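Local coordinates for Serpin48 (Tenebrio molitor, PDB 3OZQ), which specifically inhibits the serine protease SPE in the innate immunity of this insect, as a member of the serpin family, at residues Gln198-Tyr203 against Leu268-Ile273. Residues are numbered along the deposited sequence; the frame is centred on the assembly and turned at random.
Sequences QVDTMY and LPKFKI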
loop_
_atom_site.group_PDB
_atom_site.type_symbol
_atom_site.label_atom_id
_atom_site.label_comp_id
_atom_site.label_asym_id
_atom_site.label_seq_id
_atom_site.Cartn_x
_atom_site.Cartn_y
_atom_site.Cartn_z
ATOM N N GLN A 198 25.366 -12.153 -2.286
ATOM C CA GLN A 198 24.751 -13.460 -2.462
ATOM C C GLN A 198 23.495 -13.550 -1.603
ATOM O O GLN A 198 23.561 -13.453 -0.378
ATOM C CB GLN A 198 25.730 -14.559 -2.072
ATOM C CG GLN A 198 26.987 -14.565 -2.910
ATOM C CD GLN A 198 26.860 -15.452 -4.120
ATOM O OE1 GLN A 198 26.394 -15.022 -5.168
ATOM N NE2 GLN A 198 27.292 -16.708 -3.986
ATOM N N VAL A 199 22.347 -13.722 -2.243
ATOM C CA VAL A 199 21.101 -13.813 -1.496
ATOM C C VAL A 199 20.268 -14.962 -2.029
ATOM O O VAL A 199 20.482 -15.422 -3.137
ATOM C CB VAL A 199 20.295 -12.500 -1.570
ATOM C CG1 VAL A 199 21.140 -11.333 -1.090
ATOM C CG2 VAL A 199 19.798 -12.259 -2.989
ATOM N N ASP A 200 19.317 -15.418 -1.226
ATOM C CA ASP A 200 18.438 -16.510 -1.606
ATOM C C ASP A 200 17.601 -16.113 -2.815
ATOM O O ASP A 200 16.928 -15.078 -2.804
ATOM C CB ASP A 200 17.545 -16.862 -0.420
ATOM C CG ASP A 200 18.349 -17.273 0.803
ATOM O OD1 ASP A 200 19.249 -18.125 0.646
ATOM O OD2 ASP A 200 18.106 -16.731 1.909
ATOM N N THR A 201 17.653 -16.938 -3.857
ATOM C CA THR A 201 16.977 -16.643 -5.103
ATOM C C THR A 201 16.187 -17.868 -5.561
ATOM O O THR A 201 16.666 -18.997 -5.470
ATOM C CB THR A 201 17.997 -16.185 -6.170
ATOM O OG1 THR A 201 18.629 -14.973 -5.728
ATOM C CG2 THR A 201 17.321 -15.944 -7.510
ATOM N N MET A 202 14.965 -17.632 -6.029
ATOM C CA MET A 202 14.052 -18.689 -6.442
ATOM C C MET A 202 13.995 -18.756 -7.961
ATOM O O MET A 202 14.154 -17.739 -8.629
ATOM C CB MET A 202 12.639 -18.417 -5.904
ATOM C CG MET A 202 12.570 -17.924 -4.473
ATOM S SD MET A 202 10.848 -17.659 -3.956
ATOM C CE MET A 202 10.390 -16.322 -5.053
ATOM N N TYR A 203 13.736 -19.943 -8.503
ATOM C CA TYR A 203 13.805 -20.148 -9.945
ATOM C C TYR A 203 12.588 -20.872 -10.509
ATOM O O TYR A 203 12.180 -21.912 -10.005
ATOM C CB TYR A 203 15.108 -20.894 -10.323
ATOM C CG TYR A 203 16.349 -20.075 -10.061
ATOM C CD1 TYR A 203 16.931 -19.319 -11.074
ATOM C CD2 TYR A 203 16.925 -20.036 -8.796
ATOM C CE1 TYR A 203 18.053 -18.558 -10.841
ATOM C CE2 TYR A 203 18.045 -19.273 -8.552
ATOM C CZ TYR A 203 18.602 -18.535 -9.578
ATOM O OH TYR A 203 19.704 -17.758 -9.329
ATOM N N LEU A 268 13.833 -14.798 -9.179
ATOM C CA LEU A 268 13.319 -13.796 -8.251
ATOM C C LEU A 268 13.841 -14.086 -6.873
ATOM O O LEU A 268 13.566 -15.144 -6.327
ATOM C CB LEU A 268 11.791 -13.846 -8.214
ATOM C CG LEU A 268 11.115 -12.801 -7.316
ATOM C CD1 LEU A 268 11.210 -11.444 -7.985
ATOM C CD2 LEU A 268 9.670 -13.194 -7.067
ATOM N N PRO A 269 14.588 -13.139 -6.298
ATOM C CA PRO A 269 15.048 -13.257 -4.916
ATOM C C PRO A 269 13.862 -13.330 -3.970
ATOM O O PRO A 269 12.803 -12.730 -4.234
ATOM C CB PRO A 269 15.781 -11.932 -4.667
ATOM C CG PRO A 269 16.044 -11.354 -6.020
ATOM C CD PRO A 269 14.941 -11.845 -6.902
ATOM N N LYS A 270 14.019 -14.026 -2.855
ATOM C CA LYS A 270 13.023 -13.838 -1.814
ATOM C C LYS A 270 13.289 -12.508 -1.115
ATOM O O LYS A 270 14.422 -12.040 -1.046
ATOM C CB LYS A 270 12.971 -15.019 -0.847
ATOM C CG LYS A 270 14.279 -15.374 -0.176
ATOM C CD LYS A 270 14.100 -16.636 0.646
ATOM C CE LYS A 270 13.403 -17.706 -0.169
ATOM N NZ LYS A 270 12.802 -18.734 0.725
ATOM N N PHE A 271 12.236 -11.860 -0.637
ATOM C CA PHE A 271 12.426 -10.586 0.023
ATOM C C PHE A 271 11.341 -10.291 1.042
ATOM O O PHE A 271 10.200 -10.724 0.910
ATOM C CB PHE A 271 12.593 -9.428 -0.979
ATOM C CG PHE A 271 11.398 -9.199 -1.888
ATOM C CD1 PHE A 271 11.292 -9.858 -3.104
ATOM C CD2 PHE A 271 10.404 -8.297 -1.538
ATOM C CE1 PHE A 271 10.211 -9.636 -3.951
ATOM C CE2 PHE A 271 9.322 -8.067 -2.385
ATOM C CZ PHE A 271 9.220 -8.741 -3.587
ATOM N N LYS A 272 11.736 -9.583 2.083
ATOM C CA LYS A 272 10.807 -9.136 3.098
ATOM C C LYS A 272 11.052 -7.657 3.281
ATOM O O LYS A 272 12.207 -7.217 3.325
ATOM C CB LYS A 272 11.041 -9.894 4.405
ATOM C CG LYS A 272 9.921 -9.714 5.409
ATOM C CD LYS A 272 10.068 -10.667 6.588
ATOM C CE LYS A 272 9.241 -10.198 7.776
ATOM N NZ LYS A 272 9.511 -11.007 9.007
ATOM N N ILE A 273 9.972 -6.883 3.344
ATOM C CA ILE A 273 10.068 -5.454 3.597
ATOM C C ILE A 273 9.033 -5.008 4.627
ATOM O O ILE A 273 7.871 -5.409 4.566
ATOM C CB ILE A 273 9.825 -4.612 2.328
ATOM C CG1 ILE A 273 10.700 -5.104 1.161
ATOM C CG2 ILE A 273 10.023 -3.120 2.650
ATOM C CD1 ILE A 273 10.349 -4.466 -0.208
#
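This antiparallel pairing lies in the serpin fold where strand 260-278, paired with strand 196-205 in sheet C, passes on into sheet A beside strand 310-321. Met202 and Leu268 form a hydrogen-bonded pair, with Met202 N to Leu268 O at 2.9 Å and Leu268 N to Met202 O at 3.0 Å. The first donor stands well above the carbonyl plane, 46° out of it. Pro269, which has no N-H, fits the next, non-hydrogen-bonded position opposite Thr201, their CA atoms 3.9 Å apart. One residue on, Lys270 N reaches Asp200 O (3.1 Å). The Met202 side chain lies alongside Leu268; its last torsion (chi3 -65°) folds CE back to 3.8 Å from Leu268 CD2 and 3.6 Å from Leu268 O. Pro269 CB and Val199 CG2 meet more loosely, and Phe189 and Leu375 pack against both residues. Asp200 CB lies 3.6 Å from Lys270 CG; the lysine then bends at chi3 (48°) and its NZ makes a salt bridge with Glu323, just after strand 310-321. Backbone bonds and apolar packing thus join the strands, while the lysine charge is turned to Glu323, which by serpin sequence probably lies at the start of the reactive-centre loop.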